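Local coordinates for protein rhamnosidase B (Bacillus sp., PDB 2OKX) that probably releases terminal alpha-L-rhamnose from rhamnosides by hydrolysis, as an inverting glycoside hydrolase of family 78, at residues Asp543-Thr556 with Arg825-Cys839. Sequence-based numbering, arbitrary orientation. Where two conformers were deposited one is given.
Sequences DALLNATWEISRHT and RRNYGQMLRYDATTC
Leu-832 packs as a knob into the hole that Leu-545, Ala-548, Thr-549 and Ile-552 form on helix 544-556, a worked example of how helices far apart in sequence pack in the alpha-barrel catalytic domain of family 78. The axes of helices 544-556 and 825-833 cross at 72° and approach to 9.8 Å. Apolar packing fills the crossing: Leu-832 CD1 lies 3.5 Å from Leu-545 CD1 and also touches the methyl of Ala-548, while CD2 turns to Ile-552 CG2. Thr-549 CG2 touches Tyr-828 CB, the two side chains crossing at about a right angle, and Pro-868 of helix 868-876 touches both residues. Beyond the Schellman motif that ends helix 825-833, Ile-552 lies over the turning chain, its CG2 3.6 Å from Thr-837 C.

Charge joins the other end. Arg-825, extended from CG to NE, brings NE (2.8 Å) and NH2 side-on to the single oxygen OD2 of Asp-543, the carboxylate and guanidinium planes 19° apart, nearly coplanar. The other oxygen, OD1, caps the helix by accepting from Leu-546 N above the carboxylate plane and, weakly, from Leu-545 N. A methionine in place of Arg-825 would probably leave Asp-543 OD2 without its paired donors and the N-cap carboxylate freer to turn, while also costing Asp-897 a salt-bridge partner.

One hydrogen bond and a ring-edge contact join helix 544-556 to the chain after helix 825-833. His-555 rests CD2 against Thr-837 O, which lies at the ring edge, while its NE2 bonds to Glu-446 O. Thr-556 has OG1 anti to its carbonyl carbon, where the hydroxyl donates back to Ile-552 O and accepts from Cys-839 N at 2.7 Å, with an N-H...O angle of 158°.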
# COMPACT_ATOMS: atom_id res chain seq x y z
N ASP A 543 12.83 -0.45 30.37
CA ASP A 543 13.75 -0.62 29.25
C ASP A 543 13.40 0.38 28.14
O ASP A 543 12.42 0.20 27.41
CB ASP A 543 13.64 -2.06 28.72
CG ASP A 543 14.67 -2.37 27.65
OD1 ASP A 543 15.03 -1.47 26.87
OD2 ASP A 543 15.13 -3.53 27.58
N ALA A 544 14.20 1.43 28.01
CA ALA A 544 13.97 2.46 27.00
C ALA A 544 13.94 1.92 25.56
O ALA A 544 13.23 2.46 24.71
CB ALA A 544 15.02 3.56 27.13
N LEU A 545 14.72 0.88 25.28
CA LEU A 545 14.73 0.31 23.93
C LEU A 545 13.36 -0.29 23.62
O LEU A 545 12.79 -0.06 22.54
CB LEU A 545 15.82 -0.76 23.81
CG LEU A 545 15.86 -1.60 22.53
CD1 LEU A 545 15.82 -0.70 21.30
CD2 LEU A 545 17.12 -2.46 22.51
N LEU A 546 12.81 -1.04 24.57
CA LEU A 546 11.49 -1.63 24.36
C LEU A 546 10.45 -0.53 24.19
O LEU A 546 9.54 -0.66 23.37
CB LEU A 546 11.12 -2.53 25.54
CG LEU A 546 11.95 -3.83 25.62
CD1 LEU A 546 11.52 -4.65 26.85
CD2 LEU A 546 11.75 -4.64 24.35
N ASN A 547 10.57 0.56 24.94
CA ASN A 547 9.63 1.68 24.82
C ASN A 547 9.65 2.24 23.41
O ASN A 547 8.60 2.57 22.84
CB ASN A 547 9.97 2.81 25.79
CG ASN A 547 9.75 2.42 27.23
OD1 ASN A 547 9.09 1.42 27.52
ND2 ASN A 547 10.31 3.21 28.15
N ALA A 548 10.85 2.35 22.84
CA ALA A 548 10.99 2.87 21.49
C ALA A 548 10.42 1.90 20.46
O ALA A 548 9.84 2.32 19.46
CB ALA A 548 12.46 3.15 21.19
N THR A 549 10.56 0.59 20.70
CA THR A 549 10.04 -0.38 19.75
C THR A 549 8.52 -0.32 19.76
O THR A 549 7.88 -0.51 18.73
CB THR A 549 10.50 -1.84 20.06
OG1 THR A 549 9.88 -2.31 21.27
CG2 THR A 549 12.02 -1.90 20.22
N TRP A 550 7.94 -0.04 20.93
CA TRP A 550 6.49 0.06 21.06
C TRP A 550 6.02 1.31 20.31
O TRP A 550 5.02 1.30 19.60
CB TRP A 550 6.08 0.18 22.53
CG TRP A 550 4.59 0.00 22.75
CD1 TRP A 550 3.92 -1.18 22.96
CD2 TRP A 550 3.59 1.03 22.71
NE1 TRP A 550 2.57 -0.95 23.07
CE2 TRP A 550 2.34 0.40 22.91
CE3 TRP A 550 3.63 2.41 22.52
CZ2 TRP A 550 1.14 1.11 22.93
CZ3 TRP A 550 2.43 3.13 22.54
CH2 TRP A 550 1.20 2.47 22.75
N GLU A 551 6.78 2.39 20.48
CA GLU A 551 6.48 3.67 19.84
C GLU A 551 6.43 3.53 18.31
O GLU A 551 5.48 3.98 17.67
CB GLU A 551 7.53 4.70 20.25
CG GLU A 551 7.21 6.13 19.90
CD GLU A 551 5.98 6.66 20.61
OE1 GLU A 551 5.80 6.36 21.81
OE2 GLU A 551 5.19 7.38 19.97
N ILE A 552 7.44 2.91 17.70
CA ILE A 552 7.41 2.79 16.25
C ILE A 552 6.35 1.78 15.80
O ILE A 552 5.81 1.90 14.70
CB ILE A 552 8.80 2.41 15.65
CG1 ILE A 552 9.25 1.03 16.11
CG2 ILE A 552 9.82 3.47 16.03
CD1 ILE A 552 10.51 0.55 15.40
N SER A 553 6.05 0.80 16.64
CA SER A 553 5.03 -0.18 16.30
C SER A 553 3.66 0.51 16.25
O SER A 553 2.84 0.22 15.38
CB SER A 553 4.99 -1.32 17.33
OG SER A 553 6.17 -2.12 17.27
N ARG A 554 3.43 1.41 17.19
CA ARG A 554 2.17 2.15 17.24
C ARG A 554 2.06 3.07 16.02
O ARG A 554 1.01 3.15 15.38
CB ARG A 554 2.12 2.98 18.53
CG ARG A 554 0.74 3.53 18.92
CD ARG A 554 0.65 5.05 18.79
NE ARG A 554 1.71 5.78 19.50
CZ ARG A 554 1.66 6.19 20.77
NH1 ARG A 554 2.69 6.85 21.28
NH2 ARG A 554 0.60 5.95 21.53
N HIS A 555 3.15 3.76 15.70
CA HIS A 555 3.13 4.67 14.56
C HIS A 555 2.91 3.92 13.24
O HIS A 555 2.16 4.37 12.38
CB HIS A 555 4.42 5.48 14.49
CG HIS A 555 4.37 6.61 13.51
ND1 HIS A 555 3.39 7.58 13.56
CD2 HIS A 555 5.15 6.91 12.45
CE1 HIS A 555 3.57 8.43 12.56
NE2 HIS A 555 4.63 8.05 11.88
N THR A 556 3.55 2.77 13.10
CA THR A 556 3.41 1.97 11.89
C THR A 556 1.95 1.56 11.69
O THR A 556 1.41 1.63 10.58
CB THR A 556 4.25 0.68 11.97
OG1 THR A 556 5.62 1.01 12.23
CG2 THR A 556 4.16 -0.10 10.66
N ARG A 825 14.44 -6.87 21.23
CA ARG A 825 15.55 -5.94 21.41
C ARG A 825 16.53 -5.99 20.25
O ARG A 825 16.92 -4.96 19.71
CB ARG A 825 16.29 -6.24 22.72
CG ARG A 825 15.53 -5.83 23.97
CD ARG A 825 16.02 -6.57 25.19
NE ARG A 825 15.38 -6.07 26.40
CZ ARG A 825 15.16 -6.79 27.50
NH1 ARG A 825 15.52 -8.07 27.54
NH2 ARG A 825 14.59 -6.23 28.55
N ARG A 826 16.92 -7.20 19.85
CA ARG A 826 17.87 -7.37 18.76
C ARG A 826 17.31 -6.97 17.41
O ARG A 826 17.89 -6.14 16.70
CB ARG A 826 18.35 -8.83 18.71
CG ARG A 826 19.16 -9.16 17.46
CD ARG A 826 19.81 -10.55 17.51
NE ARG A 826 18.87 -11.60 17.91
CZ ARG A 826 18.69 -11.98 19.17
NH1 ARG A 826 19.38 -11.41 20.15
NH2 ARG A 826 17.82 -12.94 19.46
N ASN A 827 16.17 -7.56 17.05
CA ASN A 827 15.57 -7.31 15.75
C ASN A 827 14.94 -5.96 15.51
O ASN A 827 15.05 -5.42 14.41
CB ASN A 827 14.59 -8.43 15.43
CG ASN A 827 15.30 -9.73 15.12
OD1 ASN A 827 16.25 -9.74 14.34
ND2 ASN A 827 14.85 -10.83 15.73
N TYR A 828 14.27 -5.41 16.51
CA TYR A 828 13.68 -4.09 16.33
C TYR A 828 14.74 -3.06 16.67
O TYR A 828 14.72 -1.94 16.15
CB TYR A 828 12.43 -3.96 17.19
CG TYR A 828 11.28 -4.77 16.64
CD1 TYR A 828 10.33 -4.19 15.79
CD2 TYR A 828 11.16 -6.14 16.92
CE1 TYR A 828 9.30 -4.95 15.24
CE2 TYR A 828 10.13 -6.90 16.37
CZ TYR A 828 9.21 -6.30 15.53
OH TYR A 828 8.19 -7.05 14.99
N GLY A 829 15.68 -3.44 17.53
CA GLY A 829 16.76 -2.53 17.89
C GLY A 829 17.58 -2.17 16.65
O GLY A 829 18.06 -1.04 16.52
N GLN A 830 17.75 -3.13 15.75
CA GLN A 830 18.52 -2.89 14.53
C GLN A 830 17.79 -1.87 13.64
O GLN A 830 18.42 -1.11 12.91
CB GLN A 830 18.74 -4.19 13.76
CG GLN A 830 17.53 -4.68 12.98
CD GLN A 830 17.83 -5.95 12.18
OE1 GLN A 830 18.84 -6.03 11.48
NE2 GLN A 830 16.93 -6.93 12.27
N MET A 831 16.46 -1.85 13.71
CA MET A 831 15.68 -0.90 12.93
C MET A 831 15.95 0.49 13.48
O MET A 831 16.20 1.44 12.73
CB MET A 831 14.19 -1.20 13.04
CG MET A 831 13.76 -2.51 12.42
SD MET A 831 12.00 -2.76 12.59
CE MET A 831 11.89 -4.55 12.47
N LEU A 832 15.90 0.61 14.80
CA LEU A 832 16.13 1.88 15.47
C LEU A 832 17.56 2.38 15.26
O LEU A 832 17.81 3.59 15.28
CB LEU A 832 15.85 1.73 16.97
CG LEU A 832 14.36 1.54 17.30
CD1 LEU A 832 14.19 1.03 18.73
CD2 LEU A 832 13.63 2.86 17.09
N ARG A 833 18.49 1.45 15.06
CA ARG A 833 19.88 1.84 14.84
C ARG A 833 19.95 2.72 13.60
O ARG A 833 20.73 3.67 13.54
CB ARG A 833 20.77 0.60 14.67
CG ARG A 833 22.27 0.91 14.57
CD ARG A 833 22.74 1.09 13.12
NE ARG A 833 24.14 1.51 13.04
CZ ARG A 833 24.56 2.75 13.23
NH1 ARG A 833 23.69 3.72 13.50
NH2 ARG A 833 25.85 3.04 13.15
N TYR A 834 19.13 2.40 12.61
CA TYR A 834 19.10 3.17 11.37
C TYR A 834 18.03 4.27 11.39
O TYR A 834 17.56 4.71 10.34
CB TYR A 834 18.89 2.24 10.17
CG TYR A 834 20.07 1.32 9.94
CD1 TYR A 834 20.09 0.03 10.46
CD2 TYR A 834 21.20 1.77 9.26
CE1 TYR A 834 21.21 -0.80 10.31
CE2 TYR A 834 22.32 0.96 9.11
CZ TYR A 834 22.32 -0.32 9.64
OH TYR A 834 23.44 -1.11 9.52
N ASP A 835 17.67 4.70 12.59
CA ASP A 835 16.69 5.76 12.80
C ASP A 835 15.29 5.49 12.25
O ASP A 835 14.60 6.40 11.80
CB ASP A 835 17.23 7.08 12.23
CG ASP A 835 16.47 8.30 12.74
OD1 ASP A 835 16.03 8.28 13.90
OD2 ASP A 835 16.33 9.28 11.98
N ALA A 836 14.86 4.23 12.30
CA ALA A 836 13.53 3.89 11.83
C ALA A 836 12.48 4.55 12.72
O ALA A 836 12.67 4.68 13.93
CB ALA A 836 13.35 2.36 11.84
N THR A 837 11.37 4.97 12.12
CA THR A 837 10.30 5.58 12.90
C THR A 837 9.06 4.71 12.72
O THR A 837 7.99 5.02 13.25
CB THR A 837 10.01 7.03 12.44
OG1 THR A 837 9.85 7.07 11.01
CG2 THR A 837 11.16 7.95 12.84
N THR A 838 9.23 3.63 11.97
CA THR A 838 8.19 2.65 11.69
C THR A 838 8.86 1.28 11.54
O THR A 838 10.08 1.20 11.40
CB THR A 838 7.41 2.99 10.38
OG1 THR A 838 8.33 3.17 9.30
CG2 THR A 838 6.60 4.27 10.56
N CYS A 839 8.06 0.21 11.56
CA CYS A 839 8.59 -1.14 11.45
C CYS A 839 8.79 -1.62 10.01
O CYS A 839 7.88 -1.54 9.18
CB CYS A 839 7.67 -2.11 12.18
SG CYS A 839 7.42 -1.64 13.90